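Local coordinates for protein type C neurotoxin (Clostridium botulinum, PDB 3PME) that probably binds gangliosides and phosphatidylethanolamine of the nerve-cell membrane, as the receptor-binding domain of a C/D mosaic botulinum neurotoxin, at residues N138-V143 with W194-N199; L123-S128 with L155-E160; W227-K232 with F405-P410. All blocks are in the same frame, centred on the assembly; numbering follows the deposited sequence.

Contacts 1 and 2 belong to the N-terminal, lectin-like half of the receptor-binding domain, and contact 3 to the C-terminal trefoil half, near where the two halves meet. The centres of contacts 1 and 2 are about 12 Å apart. Strands 141-148 and 152-157 are neighbours in the same antiparallel sheet, and the segments alternate along the chain. Contact 3 follows both in sequence. Its centre lies about 15 Å from that of contact 1 and about 22 Å from that of contact 2. Each contact is internal to its half; probable hydrogen bonds from Trp140 to Trp227 and Asn229, between contacts 1 and 3, join the halves.

Contact 1: N138-V143 with W194-N199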
loop_
_atom_site.group_PDB
_atom_site.type_symbol
_atom_site.label_atom_id
_atom_site.label_comp_id
_atom_site.label_asym_id
_atom_site.label_seq_id
_atom_site.Cartn_x
_atom_site.Cartn_y
_atom_site.Cartn_z
ATOM N N ASN A 138 8.391 0.232 2.536
ATOM C CA ASN A 138 7.802 1.253 1.669
ATOM C C ASN A 138 6.356 1.008 1.250
ATOM O O ASN A 138 5.897 1.549 0.233
ATOM C CB ASN A 138 8.660 1.504 0.417
ATOM C CG ASN A 138 8.337 2.830 -0.241
ATOM O OD1 ASN A 138 8.193 3.848 0.446
ATOM N ND2 ASN A 138 8.250 2.836 -1.578
ATOM N N LYS A 139 5.635 0.200 2.023
ATOM C CA LYS A 139 4.226 -0.055 1.759
ATOM C C LYS A 139 3.404 0.578 2.867
ATOM O O LYS A 139 3.802 0.542 4.027
ATOM C CB LYS A 139 3.933 -1.560 1.711
ATOM C CG LYS A 139 4.652 -2.273 0.595
ATOM C CD LYS A 139 4.283 -3.734 0.536
ATOM C CE LYS A 139 5.096 -4.434 -0.550
ATOM N NZ LYS A 139 5.011 -5.912 -0.412
ATOM N N TRP A 140 2.283 1.188 2.514
ATOM C CA TRP A 140 1.370 1.680 3.548
ATOM C C TRP A 140 0.845 0.510 4.365
ATOM O O TRP A 140 0.326 -0.447 3.799
ATOM C CB TRP A 140 0.163 2.340 2.910
ATOM C CG TRP A 140 0.416 3.668 2.251
ATOM C CD1 TRP A 140 0.568 3.913 0.914
ATOM C CD2 TRP A 140 0.504 4.937 2.902
ATOM N NE1 TRP A 140 0.746 5.262 0.698
ATOM C CE2 TRP A 140 0.695 5.913 1.902
ATOM C CE3 TRP A 140 0.422 5.346 4.239
ATOM C CZ2 TRP A 140 0.836 7.271 2.198
ATOM C CZ3 TRP A 140 0.544 6.692 4.528
ATOM C CH2 TRP A 140 0.750 7.637 3.515
ATOM N N PHE A 141 0.959 0.593 5.690
ATOM C CA PHE A 141 0.233 -0.346 6.548
ATOM C C PHE A 141 -0.463 0.395 7.681
ATOM O O PHE A 141 -0.049 1.490 8.060
ATOM C CB PHE A 141 1.107 -1.514 7.040
ATOM C CG PHE A 141 2.300 -1.109 7.865
ATOM C CD1 PHE A 141 3.506 -0.781 7.262
ATOM C CD2 PHE A 141 2.251 -1.147 9.261
ATOM C CE1 PHE A 141 4.621 -0.444 8.019
ATOM C CE2 PHE A 141 3.363 -0.821 10.034
ATOM C CZ PHE A 141 4.554 -0.470 9.416
ATOM N N PHE A 142 -1.551 -0.194 8.163
ATOM C CA PHE A 142 -2.412 0.427 9.172
ATOM C C PHE A 142 -2.015 -0.038 10.576
ATOM O O PHE A 142 -1.972 -1.242 10.870
ATOM C CB PHE A 142 -3.872 0.085 8.880
ATOM C CG PHE A 142 -4.846 0.675 9.864
ATOM C CD1 PHE A 142 -4.887 2.046 10.081
ATOM C CD2 PHE A 142 -5.730 -0.147 10.553
ATOM C CE1 PHE A 142 -5.792 2.598 10.988
ATOM C CE2 PHE A 142 -6.638 0.394 11.450
ATOM C CZ PHE A 142 -6.670 1.767 11.668
ATOM N N VAL A 143 -1.720 0.932 11.430
ATOM C CA VAL A 143 -1.303 0.648 12.802
ATOM C C VAL A 143 -2.406 1.045 13.763
ATOM O O VAL A 143 -3.064 2.082 13.589
ATOM C CB VAL A 143 -0.019 1.429 13.163
ATOM C CG1 VAL A 143 0.366 1.225 14.642
ATOM C CG2 VAL A 143 1.129 1.026 12.236
ATOM N N TRP A 194 5.928 8.517 5.399
ATOM C CA TRP A 194 4.634 9.170 5.279
ATOM C C TRP A 194 3.740 8.599 6.353
ATOM O O TRP A 194 3.825 7.410 6.663
ATOM C CB TRP A 194 3.983 8.863 3.923
ATOM C CG TRP A 194 4.696 9.368 2.702
ATOM C CD1 TRP A 194 4.331 10.435 1.939
ATOM C CD2 TRP A 194 5.857 8.795 2.067
ATOM N NE1 TRP A 194 5.198 10.577 0.876
ATOM C CE2 TRP A 194 6.140 9.585 0.929
ATOM C CE3 TRP A 194 6.674 7.694 2.342
ATOM C CZ2 TRP A 194 7.218 9.321 0.080
ATOM C CZ3 TRP A 194 7.748 7.430 1.495
ATOM C CH2 TRP A 194 8.007 8.247 0.372
ATOM N N ILE A 195 2.871 9.444 6.895
ATOM C CA ILE A 195 1.823 9.009 7.814
ATOM C C ILE A 195 0.505 9.544 7.274
ATOM O O ILE A 195 0.473 10.610 6.653
ATOM C CB ILE A 195 2.078 9.558 9.225
ATOM C CG1 ILE A 195 3.273 8.831 9.849
ATOM C CG2 ILE A 195 0.832 9.397 10.127
ATOM C CD1 ILE A 195 3.798 9.494 11.113
ATOM N N ARG A 196 -0.585 8.823 7.480
ATOM C CA ARG A 196 -1.895 9.392 7.157
ATOM C C ARG A 196 -2.961 9.008 8.169
ATOM O O ARG A 196 -2.853 7.993 8.851
ATOM C CB ARG A 196 -2.345 9.018 5.742
ATOM C CG ARG A 196 -2.946 7.610 5.613
ATOM C CD ARG A 196 -3.368 7.423 4.172
ATOM N NE ARG A 196 -4.322 6.343 3.953
ATOM C CZ ARG A 196 -3.988 5.133 3.535
ATOM N NH1 ARG A 196 -2.711 4.824 3.318
ATOM N NH2 ARG A 196 -4.927 4.233 3.307
ATOM N N ASP A 197 -3.996 9.831 8.239
ATOM C CA ASP A 197 -5.176 9.570 9.052
ATOM C C ASP A 197 -4.828 9.333 10.523
ATOM O O ASP A 197 -5.297 8.380 11.146
ATOM C CB ASP A 197 -6.000 8.417 8.465
ATOM C CG ASP A 197 -6.543 8.736 7.081
ATOM O OD1 ASP A 197 -7.454 9.583 6.984
ATOM O OD2 ASP A 197 -6.061 8.147 6.100
ATOM N N PHE A 198 -4.017 10.219 11.080
ATOM C CA PHE A 198 -3.640 10.088 12.485
ATOM C C PHE A 198 -4.802 10.456 13.421
ATOM O O PHE A 198 -5.331 11.577 13.352
ATOM C CB PHE A 198 -2.417 10.933 12.824
ATOM C CG PHE A 198 -1.880 10.655 14.198
ATOM C CD1 PHE A 198 -2.327 11.387 15.293
ATOM C CD2 PHE A 198 -0.957 9.647 14.392
ATOM C CE1 PHE A 198 -1.855 11.118 16.567
ATOM C CE2 PHE A 198 -0.472 9.364 15.667
ATOM C CZ PHE A 198 -0.925 10.100 16.757
ATOM N N ASN A 199 -5.180 9.502 14.281
ATOM C CA ASN A 199 -6.305 9.643 15.214
ATOM C C ASN A 199 -5.935 9.176 16.615
ATOM O O ASN A 199 -5.198 8.202 16.783
ATOM C CB ASN A 199 -7.489 8.777 14.771
ATOM C CG ASN A 199 -8.179 9.316 13.540
ATOM O OD1 ASN A 199 -8.343 10.516 13.397
ATOM N ND2 ASN A 199 -8.614 8.420 12.660
#
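The Trp140 indole carries Arg196 over one face, while the carbonyl carbon of Ile195 sits at the ring's edge, near its plane. Arg196 NH1 comes within 3.2 Å of Trp140 CD2, displaced toward the rim rather than centred. The guanidinium does not lie flat on the indole: the two planes are 78° apart, and the cationic group approaches the face with its own edge. Arg196 CZ is 4.8 Å from the centroid of the six-membered ring of Trp140, a cation-pi contact. The aliphatic part of the same side chain shares this face, with Arg196 CD 4.3 Å from that centroid in a CH-pi contact. With chi1 at 80°, Arg196 CG lies between the backbone N and the carbonyl carbon, and the chain then runs extended to NE over the six-membered ring.

Trp194 meets the far end of the same indole through its CB, 3.5 Å from Trp140 CH2. The two rings stand obliquely, with planes at 55°. Beside them, Asn138 OD1 lies 3.8 Å from Trp194 CZ3. That oxygen accepts a hydrogen bond from Lys76, which also makes a cation-pi contact with Trp194.

No hydrogen bond joins the two segments. In the antiparallel sheet of this lectin-like fold, strand 68-77 pairs with both 141-148 and 193-201, and the large side chains bridge across it, with Trp140 also touching Trp74 and Lys76. Arg196 NE forms a weak bond of 3.3 Å to Asp197 OD2, part of a salt bridge, and its NH2 donates to the carbonyl of Gln217 in helix 207-218. The aromatic face, the weakly bonded carboxylate and the helix carbonyl together probably compensate the buried positive charge and fix the rotation of the guanidinium.

Contact 2: L123-S128 with L155-E160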
loop_
_atom_site.group_PDB
_atom_site.type_symbol
_atom_site.label_atom_id
_atom_site.label_comp_id
_atom_site.label_asym_id
_atom_site.label_seq_id
_atom_site.Cartn_x
_atom_site.Cartn_y
_atom_site.Cartn_z
ATOM N N LEU A 123 5.968 -2.165 22.449
ATOM C CA LEU A 123 5.417 -3.081 21.461
ATOM C C LEU A 123 6.309 -2.931 20.248
ATOM O O LEU A 123 6.585 -1.817 19.826
ATOM C CB LEU A 123 3.995 -2.675 21.093
ATOM C CG LEU A 123 2.961 -2.792 22.215
ATOM C CD1 LEU A 123 1.728 -1.961 21.852
ATOM C CD2 LEU A 123 2.611 -4.267 22.397
ATOM N N ILE A 124 6.754 -4.051 19.698
ATOM C CA ILE A 124 7.688 -4.027 18.586
ATOM C C ILE A 124 7.151 -4.891 17.457
ATOM O O ILE A 124 6.700 -6.013 17.680
ATOM C CB ILE A 124 9.079 -4.524 19.019
ATOM C CG1 ILE A 124 9.597 -3.697 20.197
ATOM C CG2 ILE A 124 10.070 -4.415 17.859
ATOM C CD1 ILE A 124 10.815 -4.307 20.890
ATOM N N PHE A 125 7.178 -4.358 16.244
ATOM C CA PHE A 125 6.734 -5.120 15.086
ATOM C C PHE A 125 7.760 -5.017 13.963
ATOM O O PHE A 125 8.109 -3.917 13.511
ATOM C CB PHE A 125 5.375 -4.614 14.602
ATOM C CG PHE A 125 4.861 -5.315 13.377
ATOM C CD1 PHE A 125 4.461 -6.644 13.439
ATOM C CD2 PHE A 125 4.786 -4.651 12.159
ATOM C CE1 PHE A 125 3.979 -7.288 12.314
ATOM C CE2 PHE A 125 4.320 -5.303 11.018
ATOM C CZ PHE A 125 3.918 -6.618 11.095
ATOM N N ASP A 126 8.237 -6.173 13.513
ATOM C CA ASP A 126 9.173 -6.244 12.395
ATOM C C ASP A 126 8.408 -6.135 11.079
ATOM O O ASP A 126 7.903 -7.127 10.552
ATOM C CB ASP A 126 9.931 -7.571 12.464
ATOM C CG ASP A 126 10.957 -7.734 11.355
ATOM O OD1 ASP A 126 11.028 -6.879 10.454
ATOM O OD2 ASP A 126 11.701 -8.743 11.387
ATOM N N TYR A 127 8.325 -4.923 10.540
ATOM C CA TYR A 127 7.568 -4.729 9.315
ATOM C C TYR A 127 8.444 -5.012 8.099
ATOM O O TYR A 127 7.917 -5.235 7.022
ATOM C CB TYR A 127 6.966 -3.312 9.245
ATOM C CG TYR A 127 8.010 -2.250 9.054
ATOM C CD1 TYR A 127 8.443 -1.905 7.780
ATOM C CD2 TYR A 127 8.574 -1.597 10.136
ATOM C CE1 TYR A 127 9.420 -0.936 7.593
ATOM C CE2 TYR A 127 9.560 -0.639 9.962
ATOM C CZ TYR A 127 9.975 -0.311 8.685
ATOM O OH TYR A 127 10.943 0.636 8.530
ATOM N N SER A 128 9.765 -5.042 8.288
ATOM C CA SER A 128 10.697 -5.186 7.157
ATOM C C SER A 128 10.850 -6.626 6.678
ATOM O O SER A 128 10.868 -6.890 5.476
ATOM C CB SER A 128 12.074 -4.648 7.540
ATOM O OG SER A 128 13.007 -4.816 6.476
ATOM N N LEU A 155 -0.764 -4.073 20.000
ATOM C CA LEU A 155 -0.418 -3.570 18.677
ATOM C C LEU A 155 -1.126 -4.366 17.597
ATOM O O LEU A 155 -0.971 -5.593 17.506
ATOM C CB LEU A 155 1.092 -3.673 18.477
ATOM C CG LEU A 155 1.583 -3.304 17.078
ATOM C CD1 LEU A 155 1.144 -1.900 16.732
ATOM C CD2 LEU A 155 3.090 -3.413 17.055
ATOM N N TYR A 156 -1.898 -3.652 16.775
ATOM C CA TYR A 156 -2.622 -4.236 15.649
ATOM C C TYR A 156 -1.995 -3.732 14.361
ATOM O O TYR A 156 -1.655 -2.559 14.264
ATOM C CB TYR A 156 -4.087 -3.801 15.651
ATOM C CG TYR A 156 -4.887 -4.385 16.791
ATOM C CD1 TYR A 156 -4.752 -3.884 18.078
ATOM C CD2 TYR A 156 -5.772 -5.431 16.580
ATOM C CE1 TYR A 156 -5.482 -4.414 19.131
ATOM C CE2 TYR A 156 -6.504 -5.983 17.646
ATOM C CZ TYR A 156 -6.350 -5.452 18.911
ATOM O OH TYR A 156 -7.058 -5.979 19.982
ATOM N N ILE A 157 -1.845 -4.635 13.398
ATOM C CA ILE A 157 -1.368 -4.285 12.052
ATOM C C ILE A 157 -2.424 -4.724 11.051
ATOM O O ILE A 157 -2.789 -5.904 10.983
ATOM C CB ILE A 157 -0.015 -4.961 11.715
ATOM C CG1 ILE A 157 1.073 -4.527 12.701
ATOM C CG2 ILE A 157 0.392 -4.647 10.250
ATOM C CD1 ILE A 157 1.386 -3.027 12.646
ATOM N N ASN A 158 -2.920 -3.763 10.277
ATOM C CA ASN A 158 -3.980 -4.027 9.317
ATOM C C ASN A 158 -5.161 -4.765 9.958
ATOM O O ASN A 158 -5.732 -5.697 9.383
ATOM C CB ASN A 158 -3.425 -4.771 8.098
ATOM C CG ASN A 158 -2.444 -3.924 7.310
ATOM O OD1 ASN A 158 -2.504 -2.702 7.356
ATOM N ND2 ASN A 158 -1.533 -4.567 6.597
ATOM N N GLY A 159 -5.492 -4.364 11.185
ATOM C CA GLY A 159 -6.678 -4.875 11.847
ATOM C C GLY A 159 -6.478 -6.189 12.584
ATOM O O GLY A 159 -7.431 -6.763 13.111
ATOM N N GLU A 160 -5.243 -6.665 12.630
ATOM C CA GLU A 160 -4.961 -7.961 13.252
ATOM C C GLU A 160 -3.991 -7.805 14.408
ATOM O O GLU A 160 -2.927 -7.202 14.267
ATOM C CB GLU A 160 -4.389 -8.934 12.215
ATOM C CG GLU A 160 -5.340 -9.229 11.058
ATOM C CD GLU A 160 -4.814 -10.312 10.142
ATOM O OE1 GLU A 160 -3.602 -10.294 9.844
ATOM O OE2 GLU A 160 -5.607 -11.194 9.743
#
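Phe125 turns the face of its ring to Ile157, whose CG1 stands 3.6 Å from the ring centroid and only 8° off the normal, a nearly centred CH-pi contact. With CG anti to the backbone N, chi1 178° carries the Phe125 ring toward strand 155-157, and chi2 of 69° turns its face to the isoleucine. Ile157 CD1 reaches toward one side of the ring, 3.8 Å from Phe125 CD2, and its CG2 branch comes near CE2 and CZ. Two residues back along both strands, Leu123 and Leu155 run past each other in opposite directions, with Leu123 CD1 3.8 Å from Leu155 CB. Leu155 CD2 reaches across to Phe125 CB at 3.6 Å, linking the two pairs.

This is side-chain packing between the two sheets of a lectin-like beta sandwich. Strand 123-126 comes from the five-stranded sheet and strand 155-157 from the larger one; their axes approach to 8.5 Å and run in similar directions. Every second residue faces inward, so Leu123 and Phe125 oppose Leu155 and Ile157. Beyond Ile157 the chain reverses through a type I' turn, closed by Glu160 N to Ile157 O at 3.1 Å and Ile157 N to Glu160 O at 2.9 Å, with Asn158 and Gly159 both at positive phi. Leu155 also packs on Val143 and Ile145 of the adjacent strand 141-148, and Asn158 OD1 accepts from the backbone N of Phe142.

Contact 3: W227-K232 with F405-P410; sequences WGNPLK and FISRDP
Asp409 grips Asn229 with one carboxylate oxygen and is itself held by three groups at the other. Asn229 ND2 donates to Asp409 OD1 over 3.0 Å, at an N-H...O angle of 144°; the amide N reaches the anti side of OD1, out of the carboxylate plane. Asp409 CG is anti to the backbone N (chi1 -178°), which carries the carboxylate past the Trp227 indole to Asn229. Asp409 OD2 takes the amide of Gly411, Asn138 ND2 and a salt bridge from Lys76, partners that would probably keep this buried carboxylate ionised.

The second bond is straighter. Trp227 NE1 points at Ser407 O, 3.0 Å away with an angle of 165°, and the oxygen lies close to the indole plane. Over a face of the same indole comes Asp409 CB, 3.7 Å from the centroid of the five-membered ring of Trp227 in a CH-pi contact. Ile406 CG2 approaches the benzo side, 4.0 Å from Trp227 CZ2. Ser407 OG bonds to Asp225, and Asn229 OD1 accepts from Trp140 NE1 in the lectin-like half.

Farther along, Leu231 CD1 packs on Phe405 CB at 3.5 Å. Strand 403-406 pairs antiparallel with 238-241; Leu231 and Phe405 both touch Ile275 of strand 273-277, placing this end of the contact within the trefoil half while the Trp227 end borders the lectin-like half.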
loop_
_atom_site.group_PDB
_atom_site.type_symbol
_atom_site.label_atom_id
_atom_site.label_comp_id
_atom_site.label_asym_id
_atom_site.label_seq_id
_atom_site.Cartn_x
_atom_site.Cartn_y
_atom_site.Cartn_z
ATOM N N TRP A 227 2.700 -0.398 -3.591
ATOM C CA TRP A 227 3.036 0.232 -2.311
ATOM C C TRP A 227 1.803 0.572 -1.482
ATOM O O TRP A 227 1.930 1.059 -0.358
ATOM C CB TRP A 227 3.781 1.547 -2.578
ATOM C CG TRP A 227 4.848 1.393 -3.610
ATOM C CD1 TRP A 227 4.836 1.885 -4.889
ATOM C CD2 TRP A 227 6.075 0.678 -3.466
ATOM N NE1 TRP A 227 5.986 1.520 -5.542
ATOM C CE2 TRP A 227 6.768 0.782 -4.691
ATOM C CE3 TRP A 227 6.653 -0.053 -2.419
ATOM C CZ2 TRP A 227 8.013 0.190 -4.891
ATOM C CZ3 TRP A 227 7.895 -0.637 -2.617
ATOM C CH2 TRP A 227 8.560 -0.514 -3.849
ATOM N N GLY A 228 0.616 0.360 -2.037
ATOM C CA GLY A 228 -0.611 0.797 -1.384
ATOM C C GLY A 228 -1.094 2.209 -1.708
ATOM O O GLY A 228 -2.040 2.704 -1.098
ATOM N N ASN A 229 -0.445 2.864 -2.668
ATOM C CA ASN A 229 -0.896 4.163 -3.165
ATOM C C ASN A 229 -2.069 3.947 -4.126
ATOM O O ASN A 229 -2.203 2.871 -4.712
ATOM C CB ASN A 229 0.200 4.855 -3.985
ATOM C CG ASN A 229 1.524 4.965 -3.258
ATOM O OD1 ASN A 229 1.582 5.318 -2.081
ATOM N ND2 ASN A 229 2.612 4.686 -3.977
ATOM N N PRO A 230 -2.900 4.980 -4.340
ATOM C CA PRO A 230 -3.923 4.844 -5.385
ATOM C C PRO A 230 -3.298 4.588 -6.752
ATOM O O PRO A 230 -2.313 5.252 -7.122
ATOM C CB PRO A 230 -4.616 6.210 -5.368
ATOM C CG PRO A 230 -4.445 6.659 -3.918
ATOM C CD PRO A 230 -3.047 6.233 -3.584
ATOM N N LEU A 231 -3.873 3.635 -7.476
ATOM C CA LEU A 231 -3.486 3.354 -8.859
ATOM C C LEU A 231 -4.071 4.461 -9.720
ATOM O O LEU A 231 -5.185 4.924 -9.462
ATOM C CB LEU A 231 -4.031 1.983 -9.274
ATOM C CG LEU A 231 -3.352 1.346 -10.488
ATOM C CD1 LEU A 231 -1.976 0.797 -10.093
ATOM C CD2 LEU A 231 -4.226 0.248 -11.049
ATOM N N LYS A 232 -3.315 4.909 -10.720
ATOM C CA LYS A 232 -3.745 6.027 -11.554
ATOM C C LYS A 232 -3.619 5.706 -13.027
ATOM O O LYS A 232 -2.715 4.994 -13.448
ATOM C CB LYS A 232 -2.900 7.265 -11.268
ATOM C CG LYS A 232 -3.028 7.810 -9.842
ATOM C CD LYS A 232 -1.986 8.891 -9.554
ATOM C CE LYS A 232 -0.580 8.300 -9.491
ATOM N NZ LYS A 232 0.445 9.306 -9.059
ATOM N N PHE A 405 0.998 -3.699 -9.470
ATOM C CA PHE A 405 1.487 -2.663 -10.368
ATOM C C PHE A 405 2.536 -1.842 -9.640
ATOM O O PHE A 405 2.225 -1.089 -8.703
ATOM C CB PHE A 405 0.321 -1.796 -10.835
ATOM C CG PHE A 405 -0.688 -2.552 -11.655
ATOM C CD1 PHE A 405 -0.533 -2.663 -13.022
ATOM C CD2 PHE A 405 -1.779 -3.169 -11.052
ATOM C CE1 PHE A 405 -1.450 -3.378 -13.788
ATOM C CE2 PHE A 405 -2.695 -3.886 -11.808
ATOM C CZ PHE A 405 -2.533 -3.982 -13.182
ATOM N N ILE A 406 3.790 -1.984 -10.064
ATOM C CA ILE A 406 4.866 -1.326 -9.335
ATOM C C ILE A 406 5.197 0.012 -9.955
ATOM O O ILE A 406 5.720 0.065 -11.062
ATOM C CB ILE A 406 6.137 -2.182 -9.285
ATOM C CG1 ILE A 406 5.831 -3.571 -8.715
ATOM C CG2 ILE A 406 7.198 -1.483 -8.444
ATOM C CD1 ILE A 406 7.032 -4.502 -8.771
ATOM N N SER A 407 4.891 1.089 -9.242
ATOM C CA SER A 407 5.272 2.428 -9.674
ATOM C C SER A 407 6.684 2.757 -9.186
ATOM O O SER A 407 7.154 2.211 -8.168
ATOM C CB SER A 407 4.291 3.442 -9.104
ATOM O OG SER A 407 4.220 3.276 -7.680
ATOM N N ARG A 408 7.361 3.655 -9.893
ATOM C CA ARG A 408 8.601 4.211 -9.378
ATOM C C ARG A 408 8.230 5.210 -8.298
ATOM O O ARG A 408 7.707 6.288 -8.566
ATOM C CB ARG A 408 9.417 4.852 -10.501
ATOM C CG ARG A 408 9.846 3.814 -11.528
ATOM C CD ARG A 408 10.877 4.372 -12.490
ATOM N NE ARG A 408 12.183 4.518 -11.854
ATOM C CZ ARG A 408 13.244 3.768 -12.144
ATOM N NH1 ARG A 408 13.157 2.819 -13.067
ATOM N NH2 ARG A 408 14.392 3.976 -11.514
ATOM N N ASP A 409 8.458 4.805 -7.056
ATOM C CA ASP A 409 7.998 5.560 -5.900
ATOM C C ASP A 409 9.225 6.140 -5.192
ATOM O O ASP A 409 10.258 5.486 -5.119
ATOM C CB ASP A 409 7.221 4.600 -4.977
ATOM C CG ASP A 409 6.655 5.288 -3.744
ATOM O OD1 ASP A 409 5.465 5.691 -3.750
ATOM O OD2 ASP A 409 7.408 5.421 -2.778
ATOM N N PRO A 410 9.125 7.378 -4.673
ATOM C CA PRO A 410 10.307 8.017 -4.078
ATOM C C PRO A 410 10.825 7.288 -2.829
ATOM O O PRO A 410 11.972 7.506 -2.425
ATOM C CB PRO A 410 9.810 9.420 -3.707
ATOM C CG PRO A 410 8.331 9.307 -3.643
ATOM C CD PRO A 410 7.947 8.251 -4.652
#